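Local coordinates for protein cellulase (Rhodothermus marinus, PDB 3B7M) that probably hydrolyses internal beta-1,4-glucosidic bonds in cellulose as a family 12 endoglucanase, here an engineered variant made to be active at moderate temperatures while staying thermostable, at residues H50-G53 / N54-A57. Numbering follows the deposited sequence.
Sequences HDNG and NNVA
Residues His-50 to Gly-53 run out and Asn-54 to Ala-57 run back; the two limbs run nearly opposite ways, 158° apart, and CA of Asn-52 comes to 5.9 Å from CA of Ala-57. The chain reverses at Gly-53 and Asn-54, in the loop joining strand 43-48 of one sheet of the jelly-roll sandwich to strand 61-65 of the other. Ala-57 is buried, and its methyl points toward the first limb. Its CB sits over one face of the His-50 imidazole, 4.0 Å from the ring centroid and 29° off the normal, a CH-pi contact. His-50 has CG beside its own backbone N and anti to its carbonyl carbon (chi1 -49°), which carries the ring to the methyl. Both ring nitrogens are hydrogen-bonded beyond this loop, ND1 to OG1 of Thr-30 and NE2 to OE1 of Gln-32. The CB of Asn-52 points toward the returning limb. It is 3.2 Å from O of Asn-55, and CG of Asn-52 is 3.7 Å from CB of Ala-57. With an alanine here the amide goes, and CB of Ala-57 would probably lose its cover on that side, a gap opening inside the turn. At the bend, O of Gly-53 accepts a hydrogen bond from Arg-91. Backbone bonds of Asn-52 to Phe-200 and of Ala-57 to Leu-199 tie both limbs to the chain around the end of strand 189-199. The CH-pi contact, the packing of Asn-52 and these outside bonds together appear to hold the loop's shape.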
ATOM      1  N   HIS A  50       0.405  18.463   5.434  1.00 20.91           N
ATOM      2  CA  HIS A  50      -0.955  18.156   5.012  1.00 21.16           C
ATOM      3  C   HIS A  50      -1.969  18.410   6.111  1.00 21.82           C
ATOM      4  O   HIS A  50      -1.681  18.212   7.293  1.00 21.45           O
ATOM      5  CB  HIS A  50      -1.064  16.701   4.545  1.00 20.83           C
ATOM      6  CG  HIS A  50      -0.006  16.312   3.566  1.00 20.22           C
ATOM      7  ND1 HIS A  50       0.169  16.968   2.369  1.00 19.18           N
ATOM      8  CD2 HIS A  50       0.940  15.345   3.610  1.00 19.22           C
ATOM      9  CE1 HIS A  50       1.169  16.411   1.708  1.00 18.79           C
ATOM     10  NE2 HIS A  50       1.660  15.429   2.442  1.00 17.16           N
ATOM     11  N   ASP A  51      -3.153  18.842   5.693  1.00 22.71           N
ATOM     12  CA  ASP A  51      -4.262  19.096   6.585  1.00 24.01           C
ATOM     13  C   ASP A  51      -5.563  18.801   5.835  1.00 23.69           C
ATOM     14  O   ASP A  51      -6.417  19.680   5.707  1.00 24.25           O
ATOM     15  CB  ASP A  51      -4.207  20.556   7.049  1.00 25.28           C
ATOM     16  CG  ASP A  51      -5.088  20.834   8.267  1.00 28.67           C
ATOM     17  OD1 ASP A  51      -5.007  20.092   9.283  1.00 30.37           O
ATOM     18  OD2 ASP A  51      -5.837  21.838   8.206  1.00 32.52           O
ATOM     19  N   ASN A  52      -5.699  17.575   5.316  1.00 22.70           N
ATOM     20  CA  ASN A  52      -6.921  17.152   4.636  1.00 22.10           C
ATOM     21  C   ASN A  52      -8.008  16.712   5.615  1.00 22.17           C
ATOM     22  O   ASN A  52      -7.753  16.578   6.815  1.00 22.61           O
ATOM     23  CB  ASN A  52      -6.645  16.026   3.627  1.00 22.05           C
ATOM     24  CG  ASN A  52      -6.272  16.542   2.237  1.00 21.45           C
ATOM     25  OD1 ASN A  52      -6.428  15.834   1.234  1.00 22.11           O
ATOM     26  ND2 ASN A  52      -5.771  17.756   2.173  1.00 19.41           N
ATOM     27  N   GLY A  53      -9.219  16.495   5.106  1.00 21.88           N
ATOM     28  CA  GLY A  53     -10.321  16.002   5.929  1.00 21.76           C
ATOM     29  C   GLY A  53     -10.427  14.496   5.852  1.00 21.86           C
ATOM     30  O   GLY A  53      -9.548  13.788   6.348  1.00 22.24           O
ATOM     31  N   ASN A  54     -11.486  14.001   5.216  1.00 21.52           N
ATOM     32  CA  ASN A  54     -11.716  12.555   5.147  1.00 21.76           C
ATOM     33  C   ASN A  54     -11.004  11.866   3.995  1.00 20.96           C
ATOM     34  O   ASN A  54     -10.949  10.641   3.958  1.00 21.29           O
ATOM     35  CB  ASN A  54     -13.219  12.223   5.127  1.00 21.98           C
ATOM     36  CG  ASN A  54     -13.771  11.963   6.514  1.00 23.79           C
ATOM     37  OD1 ASN A  54     -13.285  12.521   7.493  1.00 25.88           O
ATOM     38  ND2 ASN A  54     -14.788  11.102   6.608  1.00 24.94           N
ATOM     39  N   ASN A  55     -10.449  12.656   3.074  1.00 20.15           N
ATOM     40  CA  ASN A  55      -9.720  12.125   1.920  1.00 19.72           C
ATOM     41  C   ASN A  55      -8.199  12.208   2.070  1.00 18.96           C
ATOM     42  O   ASN A  55      -7.669  13.148   2.674  1.00 18.19           O
ATOM     43  CB  ASN A  55     -10.170  12.817   0.619  1.00 19.77           C
ATOM     44  CG  ASN A  55      -9.839  14.291   0.598  1.00 20.54           C
ATOM     45  OD1 ASN A  55     -10.066  14.997   1.578  1.00 20.27           O
ATOM     46  ND2 ASN A  55      -9.274  14.764  -0.515  1.00 16.81           N
ATOM     47  N   VAL A  56      -7.515  11.208   1.513  1.00 18.37           N
ATOM     48  CA  VAL A  56      -6.059  11.105   1.538  1.00 17.80           C
ATOM     49  C   VAL A  56      -5.395  12.301   0.846  1.00 17.59           C
ATOM     50  O   VAL A  56      -5.812  12.700  -0.252  1.00 17.28           O
ATOM     51  CB  VAL A  56      -5.598   9.797   0.832  1.00 18.18           C
ATOM     52  CG1 VAL A  56      -4.098   9.740   0.722  1.00 18.11           C
ATOM     53  CG2 VAL A  56      -6.112   8.578   1.574  1.00 17.54           C
ATOM     54  N   ALA A  57      -4.377  12.866   1.501  1.00 16.65           N
ATOM     55  CA  ALA A  57      -3.566  13.936   0.938  1.00 16.52           C
ATOM     56  C   ALA A  57      -2.437  13.392   0.062  1.00 16.53           C
ATOM     57  O   ALA A  57      -2.160  13.920  -1.012  1.00 16.60           O
ATOM     58  CB  ALA A  57      -2.989  14.787   2.048  1.00 16.98           C
TER